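Lipid-transfer protein (Thermomonospora curvata, PDB 6OK1) is a lipid-transfer protein of the thiolase superfamily, with N-terminal and C-terminal thiolase-like regions. Local coordinates at residues Y159-A165 / R313-K317. Sequence-based numbering, arbitrary orientation.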
loop_
_atom_site.group_PDB
_atom_site.type_symbol
_atom_site.label_atom_id
_atom_site.label_comp_id
_atom_site.label_asym_id
_atom_site.label_seq_id
_atom_site.Cartn_x
_atom_site.Cartn_y
_atom_site.Cartn_z
ATOM N N TYR A 159 -12.715 25.530 14.386
ATOM C CA TYR A 159 -13.556 24.919 15.416
ATOM C C TYR A 159 -13.718 25.863 16.612
ATOM O O TYR A 159 -14.820 25.996 17.177
ATOM C CB TYR A 159 -12.946 23.580 15.833
ATOM C CG TYR A 159 -13.749 22.819 16.867
ATOM C CD1 TYR A 159 -13.596 23.088 18.211
ATOM C CD2 TYR A 159 -14.637 21.827 16.500
ATOM C CE1 TYR A 159 -14.330 22.415 19.163
ATOM C CE2 TYR A 159 -15.383 21.144 17.450
ATOM C CZ TYR A 159 -15.224 21.450 18.785
ATOM O OH TYR A 159 -15.931 20.788 19.779
ATOM N N MET A 160 -12.639 26.552 16.987
ATOM C CA MET A 160 -12.723 27.565 18.044
ATOM C C MET A 160 -13.682 28.674 17.659
ATOM O O MET A 160 -14.477 29.142 18.483
ATOM C CB MET A 160 -11.352 28.171 18.297
ATOM C CG MET A 160 -10.344 27.225 18.909
ATOM S SD MET A 160 -8.657 27.866 18.877
ATOM C CE MET A 160 -8.748 29.238 20.022
ATOM N N HIS A 161 -13.580 29.141 16.421
ATOM C CA HIS A 161 -14.465 30.200 15.934
ATOM C C HIS A 161 -15.928 29.787 16.015
ATOM O O HIS A 161 -16.786 30.545 16.486
ATOM C CB HIS A 161 -14.093 30.532 14.488
ATOM C CG HIS A 161 -15.061 31.438 13.808
ATOM N ND1 HIS A 161 -15.053 32.802 13.994
ATOM C CD2 HIS A 161 -16.058 31.179 12.931
ATOM C CE1 HIS A 161 -16.022 33.345 13.277
ATOM N NE2 HIS A 161 -16.647 32.383 12.623
ATOM N N GLU A 162 -16.247 28.596 15.523
ATOM C CA GLU A 162 -17.649 28.225 15.425
ATOM C C GLU A 162 -18.251 27.868 16.773
ATOM O O GLU A 162 -19.440 28.130 16.995
ATOM C CB GLU A 162 -17.816 27.068 14.444
ATOM C CG GLU A 162 -17.373 27.474 13.061
ATOM C CD GLU A 162 -17.586 26.412 12.010
ATOM O OE1 GLU A 162 -18.004 25.283 12.347
ATOM O OE2 GLU A 162 -17.334 26.724 10.835
ATOM N N TYR A 163 -17.467 27.321 17.688
ATOM C CA TYR A 163 -18.032 26.746 18.903
ATOM C C TYR A 163 -17.540 27.386 20.193
ATOM O O TYR A 163 -18.000 27.001 21.276
ATOM C CB TYR A 163 -17.729 25.246 18.928
ATOM C CG TYR A 163 -18.382 24.488 17.807
ATOM C CD1 TYR A 163 -19.742 24.640 17.542
ATOM C CD2 TYR A 163 -17.650 23.626 16.989
ATOM C CE1 TYR A 163 -20.348 23.964 16.532
ATOM C CE2 TYR A 163 -18.267 22.924 15.964
ATOM C CZ TYR A 163 -19.615 23.093 15.744
ATOM O OH TYR A 163 -20.245 22.414 14.732
ATOM N N GLY A 164 -16.611 28.325 20.111
ATOM C CA GLY A 164 -16.118 28.999 21.288
ATOM C C GLY A 164 -15.215 28.165 22.159
ATOM O O GLY A 164 -14.995 28.514 23.318
ATOM N N ALA A 165 -14.693 27.061 21.642
ATOM C CA ALA A 165 -13.661 26.331 22.348
ATOM C C ALA A 165 -12.405 27.180 22.409
ATOM O O ALA A 165 -12.144 28.009 21.526
ATOM C CB ALA A 165 -13.351 25.011 21.647
ATOM N N ARG A 313 -23.009 18.384 18.684
ATOM C CA ARG A 313 -22.091 19.221 17.910
ATOM C C ARG A 313 -21.700 20.462 18.696
ATOM O O ARG A 313 -22.559 21.168 19.237
ATOM C CB ARG A 313 -22.738 19.657 16.595
ATOM C CG ARG A 313 -22.958 18.595 15.611
ATOM C CD ARG A 313 -21.656 18.208 14.994
ATOM N NE ARG A 313 -21.858 17.103 14.092
ATOM C CZ ARG A 313 -20.873 16.433 13.536
ATOM N NH1 ARG A 313 -19.609 16.775 13.799
ATOM N NH2 ARG A 313 -21.169 15.431 12.727
ATOM N N GLY A 314 -20.399 20.743 18.727
ATOM C CA GLY A 314 -19.851 21.891 19.430
ATOM C C GLY A 314 -19.786 21.789 20.937
ATOM O O GLY A 314 -19.317 22.738 21.580
ATOM N N GLU A 315 -20.234 20.683 21.532
ATOM C CA GLU A 315 -20.255 20.559 22.978
ATOM C C GLU A 315 -19.213 19.595 23.541
ATOM O O GLU A 315 -19.252 19.292 24.736
ATOM C CB GLU A 315 -21.676 20.157 23.417
ATOM C CG GLU A 315 -22.686 21.154 22.874
ATOM C CD GLU A 315 -24.020 21.125 23.574
ATOM O OE1 GLU A 315 -24.318 20.126 24.247
ATOM O OE2 GLU A 315 -24.769 22.114 23.441
ATOM N N ALA A 316 -18.252 19.132 22.732
ATOM C CA ALA A 316 -17.177 18.316 23.280
ATOM C C ALA A 316 -16.436 19.031 24.389
ATOM O O ALA A 316 -15.988 18.391 25.348
ATOM C CB ALA A 316 -16.202 17.904 22.176
ATOM N N LYS A 317 -16.269 20.346 24.278
ATOM C CA LYS A 317 -15.556 21.067 25.321
ATOM C C LYS A 317 -16.265 20.905 26.659
ATOM O O LYS A 317 -15.624 20.795 27.712
ATOM C CB LYS A 317 -15.432 22.547 24.964
ATOM C CG LYS A 317 -16.770 23.290 24.911
ATOM C CD LYS A 317 -16.569 24.714 24.349
ATOM C CE LYS A 317 -17.889 25.478 24.232
ATOM N NZ LYS A 317 -18.480 25.678 25.583
HETATM O O HOH W 1 -16.663 22.134 21.995
HETATM O O HOH W 2 -20.387 25.461 21.569
#
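Gly314 sets its CA over the face of the Tyr163 ring, near the centre, a CH-pi contact in which Gly314 CA stands 3.4 Å from the Tyr163 ring centroid and 15° off the ring normal. The phenol is brought there by a chi1 of -64°, which sets CG anti to the carbonyl carbon and swings the ring off the last turn of helix 148-163. Glu162 CB lies over the opposite face, while the edge of the Tyr163 ring, at CD2, meets one face of the Tyr159 ring, offset toward its rim.

Further van der Waals contacts flank this pair. Tyr159 OH reaches Ala316 CB at 3.8 Å, and the aliphatic part of Lys317 lies along the chain just after the helix, with Lys317 CD 3.9 Å from Ala165 CA. Lys317 CE lies 3.3 Å from Tyr163 O, and the bend at chi4 (64°) carries NZ away from that oxygen to a hydrogen-bond partner just beyond the segments.

No direct hydrogen bond joins the segments; two waters do so instead. One donates to Tyr159 OH (2.7 Å) and to Gly314 O and accepts from Lys317 N; the other donates to Tyr163 O and also to Gly314 O, which thus receives two water bonds. Glu306 of helix 301-307 bonds Tyr159 OH and Ala316 N through OE2, and Gly314 N through OE1.

Between the two thiolase-like halves, then, ring-to-glycine packing sets the close approach, whereas polar coupling of the segments is indirect, running through the waters on Gly314 O and the carboxylate of Glu306.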